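Local structure of chitinase (Chromobacterium violaceum, 4TXG) at residues 311-316 / 336-341; 315-320 / 374-379. The protein probably binds chitin and hydrolyses the glycosidic bonds that join its sugars, as a family 18 glycoside hydrolase. All blocks are in the same frame, centred on the assembly; numbering follows the deposited sequence.

Contact 1 of 2, residues 311-316 / 336-341; sequences IDFEYP and GSLNKG. With CS (cesium ion), chain D.
Leu338 lays its side chain along the backbone of Pro316, its CB 4.0 Å from the carbonyl carbon C of Pro316. Its two methyls part company beyond that point. Leu338 CD1 lies 4.2 Å from Tyr315 O, while its CD2 meets the Phe313 ring obliquely, 4.4 Å from CZ. One face of that ring is covered near its rim by CB of Pro316, and Phe274 stacks on it. The polar tie is a water that donates both to Pro316 O (2.8 Å) and to Asn339 OD1 (2.9 Å); ND2 of Asn339 is engaged by Gly379 O. Past Phe313 the chain turns at a cis peptide before Tyr315, and CB of Glu314 sits over the centre of the Tyr315 ring. The extended Glu314 chain reaches a cesium ion with both carboxylate oxygens, OE1 at 3.2 Å, and Met395 SD also binds the ion. Two of its waters bond to Asp312 OD2 and Tyr315 OH respectively. The contact thus packs the start of helix 338-360 against the loop leaving strand 308-312, in one beta-alpha unit of a TIM barrel. The chain running out of the strand carries the DxDxE signature of family 18, whose glutamate, here Glu314, is the proton donor in relatives.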
loop_
_atom_site.group_PDB
_atom_site.type_symbol
_atom_site.label_atom_id
_atom_site.label_comp_id
_atom_site.label_asym_id
_atom_site.label_seq_id
_atom_site.Cartn_x
_atom_site.Cartn_y
_atom_site.Cartn_z
ATOM N N ILE A 311 -3.991 3.875 7.692
ATOM C CA ILE A 311 -4.927 2.771 7.852
ATOM C C ILE A 311 -4.399 1.537 7.134
ATOM O O ILE A 311 -4.247 1.547 5.919
ATOM C CB ILE A 311 -6.321 3.139 7.298
ATOM C CG1 ILE A 311 -6.877 4.352 8.041
ATOM C CG2 ILE A 311 -7.266 1.932 7.371
ATOM C CD1 ILE A 311 -7.100 4.117 9.558
ATOM N N ASP A 312 -4.107 0.485 7.890
ATOM C CA ASP A 312 -3.564 -0.748 7.333
ATOM C C ASP A 312 -4.559 -1.892 7.561
ATOM O O ASP A 312 -4.293 -2.849 8.290
ATOM C CB ASP A 312 -2.207 -1.054 7.962
ATOM C CG ASP A 312 -1.477 -2.183 7.259
ATOM O OD1 ASP A 312 -2.036 -2.783 6.306
ATOM O OD2 ASP A 312 -0.337 -2.477 7.667
ATOM N N PHE A 313 -5.719 -1.744 6.938
ATOM C CA PHE A 313 -6.830 -2.689 7.031
ATOM C C PHE A 313 -6.586 -3.821 6.029
ATOM O O PHE A 313 -6.685 -3.610 4.818
ATOM C CB PHE A 313 -8.131 -1.900 6.762
ATOM C CG PHE A 313 -9.434 -2.679 6.863
ATOM C CD1 PHE A 313 -9.491 -4.070 6.923
ATOM C CD2 PHE A 313 -10.631 -1.971 6.861
ATOM C CE1 PHE A 313 -10.721 -4.737 6.988
ATOM C CE2 PHE A 313 -11.864 -2.625 6.942
ATOM C CZ PHE A 313 -11.906 -4.011 6.996
ATOM N N GLU A 314 -6.239 -5.010 6.529
ATOM C CA GLU A 314 -5.930 -6.139 5.653
ATOM C C GLU A 314 -6.963 -7.263 5.809
ATOM O O GLU A 314 -6.775 -8.139 6.656
ATOM C CB GLU A 314 -4.510 -6.675 5.943
ATOM C CG GLU A 314 -3.415 -5.577 5.859
ATOM C CD GLU A 314 -1.970 -6.084 5.972
ATOM O OE1 GLU A 314 -1.727 -7.306 6.034
ATOM O OE2 GLU A 314 -1.056 -5.235 5.997
ATOM N N TYR A 315 -8.036 -7.279 5.006
ATOM C CA TYR A 315 -8.304 -6.355 3.889
ATOM C C TYR A 315 -9.798 -6.150 3.741
ATOM O O TYR A 315 -10.562 -7.082 3.994
ATOM C CB TYR A 315 -7.799 -6.913 2.554
ATOM C CG TYR A 315 -6.326 -7.146 2.506
ATOM C CD1 TYR A 315 -5.463 -6.114 2.185
ATOM C CD2 TYR A 315 -5.799 -8.397 2.797
ATOM C CE1 TYR A 315 -4.108 -6.322 2.144
ATOM C CE2 TYR A 315 -4.446 -8.610 2.770
ATOM C CZ TYR A 315 -3.606 -7.569 2.441
ATOM O OH TYR A 315 -2.250 -7.785 2.404
ATOM N N PRO A 316 -10.215 -4.965 3.271
ATOM C CA PRO A 316 -11.637 -4.719 3.015
ATOM C C PRO A 316 -12.045 -5.228 1.633
ATOM O O PRO A 316 -12.489 -4.454 0.780
ATOM C CB PRO A 316 -11.740 -3.193 3.097
ATOM C CG PRO A 316 -10.409 -2.729 2.529
ATOM C CD PRO A 316 -9.397 -3.756 3.036
ATOM N N GLY A 336 -19.984 -8.797 1.203
ATOM C CA GLY A 336 -20.735 -7.877 0.363
ATOM C C GLY A 336 -20.810 -6.449 0.876
ATOM O O GLY A 336 -21.244 -5.541 0.158
ATOM N N SER A 337 -20.389 -6.254 2.123
ATOM C CA SER A 337 -20.524 -4.973 2.807
ATOM C C SER A 337 -19.205 -4.260 3.040
ATOM O O SER A 337 -19.198 -3.087 3.401
ATOM C CB SER A 337 -21.194 -5.170 4.164
ATOM O OG SER A 337 -22.458 -5.782 4.009
ATOM N N LEU A 338 -18.094 -4.976 2.903
ATOM C CA LEU A 338 -16.803 -4.405 3.293
ATOM C C LEU A 338 -16.406 -3.184 2.472
ATOM O O LEU A 338 -15.749 -2.271 2.987
ATOM C CB LEU A 338 -15.699 -5.463 3.204
ATOM C CG LEU A 338 -15.798 -6.546 4.283
ATOM C CD1 LEU A 338 -14.734 -7.612 4.094
ATOM C CD2 LEU A 338 -15.697 -5.925 5.667
ATOM N N ASN A 339 -16.783 -3.147 1.201
ATOM C CA ASN A 339 -16.443 -1.971 0.405
ATOM C C ASN A 339 -17.162 -0.715 0.909
ATOM O O ASN A 339 -16.535 0.331 1.063
ATOM C CB ASN A 339 -16.768 -2.196 -1.073
ATOM C CG ASN A 339 -15.659 -2.928 -1.792
ATOM O OD1 ASN A 339 -14.732 -2.309 -2.315
ATOM N ND2 ASN A 339 -15.726 -4.250 -1.788
ATOM N N LYS A 340 -18.467 -0.820 1.147
ATOM C CA LYS A 340 -19.222 0.308 1.709
ATOM C C LYS A 340 -18.697 0.709 3.087
ATOM O O LYS A 340 -18.640 1.897 3.426
ATOM C CB LYS A 340 -20.709 -0.028 1.814
ATOM C CG LYS A 340 -21.364 -0.295 0.483
ATOM C CD LYS A 340 -21.402 0.958 -0.353
ATOM C CE LYS A 340 -22.745 1.650 -0.216
ATOM N NZ LYS A 340 -23.912 0.896 -0.807
ATOM N N GLY A 341 -18.327 -0.285 3.887
ATOM C CA GLY A 341 -17.820 -0.016 5.223
ATOM C C GLY A 341 -16.508 0.739 5.178
ATOM O O GLY A 341 -16.247 1.622 5.998
HETATM CS CS CS D . 1.162 -6.830 4.633
HETATM O O HOH W 1 1.575 -4.426 6.862
HETATM O O HOH W 2 -0.599 -9.316 4.026
HETATM O O HOH W 3 -12.614 -1.903 -0.381
HETATM O O HOH W 4 2.637 -8.908 6.887
HETATM O O HOH W 5 3.536 -4.534 5.588
HETATM O O HOH W 6 2.752 -8.478 3.203
#

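Contact 2 of 2, residues 315-320 / 374-379; sequences YPTSMN and GYLLRG
With OG1 swung to the far side of CB from its own N (chi1 -177°), Thr317 points its hydroxyl at the short, weakly bonded helix 374-377, while bends at chi2 (-62°) and chi3 (-70°) curl Met319 back over the same turn. Thr317 OG1 donates to Leu376 O at 2.8 Å, in the carbonyl plane and on a lone pair; Gly379 N bonds to the same oxygen, so two donors hold it. Alongside, Ser318 N donates to Gly379 O at 2.9 Å in a nearly straight bond, although the donor is tilted from the carbonyl plane. Gly379 fits closely here, its CA 3.3 Å from Thr317 OG1. Apolar contacts flank this polar centre. Leu376 CD1 sits over the Tyr315 ring, 3.5 Å from the centroid, a CH-pi contact almost on the ring normal. Met319 makes an oblique Met-aromatic contact with Tyr375, SD being 5.1 Å from the ring centroid, and its CE approaches CE1 of Tyr375 to 3.4 Å. At the ring's edge a water accepts from Tyr375 OH and donates to Asn320 O. Farther out, Arg378 bonds to the carbonyls of Asn672 and Tyr760. The inverse gamma turn centred on Pro316 leads into this junction, which joins the loops following two adjacent parallel strands, 308-312 and 365-371, of the family 18 TIM barrel.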
loop_
_atom_site.group_PDB
_atom_site.type_symbol
_atom_site.label_atom_id
_atom_site.label_comp_id
_atom_site.label_asym_id
_atom_site.label_seq_id
_atom_site.Cartn_x
_atom_site.Cartn_y
_atom_site.Cartn_z
ATOM N N TYR A 315 -8.036 -7.279 5.006
ATOM C CA TYR A 315 -8.304 -6.355 3.889
ATOM C C TYR A 315 -9.798 -6.150 3.741
ATOM O O TYR A 315 -10.562 -7.082 3.994
ATOM C CB TYR A 315 -7.799 -6.913 2.554
ATOM C CG TYR A 315 -6.326 -7.146 2.506
ATOM C CD1 TYR A 315 -5.463 -6.114 2.185
ATOM C CD2 TYR A 315 -5.799 -8.397 2.797
ATOM C CE1 TYR A 315 -4.108 -6.322 2.144
ATOM C CE2 TYR A 315 -4.446 -8.610 2.770
ATOM C CZ TYR A 315 -3.606 -7.569 2.441
ATOM O OH TYR A 315 -2.250 -7.785 2.404
ATOM N N PRO A 316 -10.215 -4.965 3.271
ATOM C CA PRO A 316 -11.637 -4.719 3.015
ATOM C C PRO A 316 -12.045 -5.228 1.633
ATOM O O PRO A 316 -12.489 -4.454 0.780
ATOM C CB PRO A 316 -11.740 -3.193 3.097
ATOM C CG PRO A 316 -10.409 -2.729 2.529
ATOM C CD PRO A 316 -9.397 -3.756 3.036
ATOM N N THR A 317 -11.880 -6.525 1.405
ATOM C CA THR A 317 -12.177 -7.069 0.094
ATOM C C THR A 317 -13.294 -8.103 0.166
ATOM O O THR A 317 -13.460 -8.790 1.180
ATOM C CB THR A 317 -10.922 -7.699 -0.544
ATOM O OG1 THR A 317 -11.223 -8.159 -1.867
ATOM C CG2 THR A 317 -10.394 -8.860 0.293
ATOM N N SER A 318 -14.056 -8.215 -0.918
ATOM C CA SER A 318 -15.149 -9.173 -0.977
ATOM C C SER A 318 -14.713 -10.571 -1.461
ATOM O O SER A 318 -15.566 -11.440 -1.633
ATOM C CB SER A 318 -16.262 -8.644 -1.885
ATOM O OG SER A 318 -15.839 -8.613 -3.245
ATOM N N MET A 319 -13.414 -10.790 -1.668
ATOM C CA MET A 319 -12.907 -12.129 -1.990
ATOM C C MET A 319 -13.025 -13.022 -0.758
ATOM O O MET A 319 -12.577 -12.651 0.322
ATOM C CB MET A 319 -11.440 -12.101 -2.446
ATOM C CG MET A 319 -11.113 -11.106 -3.551
ATOM S SD MET A 319 -11.974 -11.393 -5.117
ATOM C CE MET A 319 -11.218 -12.885 -5.712
ATOM N N ASN A 320 -13.638 -14.185 -0.927
ATOM C CA ASN A 320 -13.822 -15.129 0.164
ATOM C C ASN A 320 -12.469 -15.675 0.637
ATOM O O ASN A 320 -11.590 -15.929 -0.184
ATOM C CB ASN A 320 -14.750 -16.256 -0.296
ATOM C CG ASN A 320 -15.038 -17.258 0.794
ATOM O OD1 ASN A 320 -15.757 -16.962 1.747
ATOM N ND2 ASN A 320 -14.495 -18.464 0.647
ATOM N N GLY A 374 -3.498 -8.199 -7.470
ATOM C CA GLY A 374 -4.634 -8.124 -8.368
ATOM C C GLY A 374 -5.775 -9.020 -7.920
ATOM O O GLY A 374 -6.938 -8.752 -8.228
ATOM N N TYR A 375 -5.448 -10.086 -7.190
ATOM C CA TYR A 375 -6.480 -10.957 -6.638
ATOM C C TYR A 375 -7.308 -10.218 -5.579
ATOM O O TYR A 375 -8.538 -10.175 -5.664
ATOM C CB TYR A 375 -5.846 -12.218 -6.045
ATOM C CG TYR A 375 -6.687 -12.915 -4.989
ATOM C CD1 TYR A 375 -7.747 -13.744 -5.339
ATOM C CD2 TYR A 375 -6.402 -12.749 -3.632
ATOM C CE1 TYR A 375 -8.504 -14.390 -4.366
ATOM C CE2 TYR A 375 -7.153 -13.379 -2.656
ATOM C CZ TYR A 375 -8.203 -14.200 -3.029
ATOM O OH TYR A 375 -8.945 -14.828 -2.058
ATOM N N LEU A 376 -6.636 -9.630 -4.592
ATOM C CA LEU A 376 -7.348 -8.872 -3.556
ATOM C C LEU A 376 -8.169 -7.738 -4.157
ATOM O O LEU A 376 -9.305 -7.501 -3.754
ATOM C CB LEU A 376 -6.368 -8.304 -2.526
ATOM C CG LEU A 376 -5.603 -9.323 -1.680
ATOM C CD1 LEU A 376 -4.592 -8.643 -0.757
ATOM C CD2 LEU A 376 -6.576 -10.170 -0.870
ATOM N N LEU A 377 -7.590 -7.036 -5.126
ATOM C CA LEU A 377 -8.245 -5.865 -5.697
ATOM C C LEU A 377 -9.472 -6.229 -6.522
ATOM O O LEU A 377 -10.342 -5.381 -6.757
ATOM C CB LEU A 377 -7.245 -5.078 -6.548
ATOM C CG LEU A 377 -6.168 -4.334 -5.747
ATOM C CD1 LEU A 377 -5.067 -3.845 -6.683
ATOM C CD2 LEU A 377 -6.735 -3.161 -4.933
ATOM N N ARG A 378 -9.565 -7.489 -6.948
ATOM C CA ARG A 378 -10.738 -7.902 -7.719
ATOM C C ARG A 378 -12.002 -7.801 -6.855
ATOM O O ARG A 378 -13.110 -7.680 -7.369
ATOM C CB ARG A 378 -10.567 -9.325 -8.257
ATOM C CG ARG A 378 -11.704 -9.787 -9.159
ATOM C CD ARG A 378 -11.360 -11.108 -9.828
ATOM N NE ARG A 378 -10.205 -10.993 -10.716
ATOM C CZ ARG A 378 -10.283 -10.813 -12.032
ATOM N NH1 ARG A 378 -11.462 -10.717 -12.624
ATOM N NH2 ARG A 378 -9.171 -10.737 -12.761
ATOM N N GLY A 379 -11.824 -7.828 -5.538
ATOM C CA GLY A 379 -12.944 -7.706 -4.623
ATOM C C GLY A 379 -13.069 -6.326 -3.996
ATOM O O GLY A 379 -13.759 -6.165 -2.999
HETATM O O HOH W 7 -11.136 -16.165 -2.780
#

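The two contacts share Tyr315 and Pro316, and their centres lie 9 Å apart. Tyr315 is clasped from opposite faces, by Glu314 of contact 1 and by Leu376 of contact 2, and its OH comes to 4.2 Å from the cesium ion bound at Glu314, near it without being counted among its ligands. They also touch directly: Asn339 ND2 lies 3.0 Å from Gly379 O, a probable hydrogen bond, and Leu338 CD1 packs 3.4 Å from Thr317 O. One loop after strand 308-312 is therefore held successively by the start of helix 338-360 and by the turn following strand 365-371, beside the barrel end where family 18 enzymes have their active site.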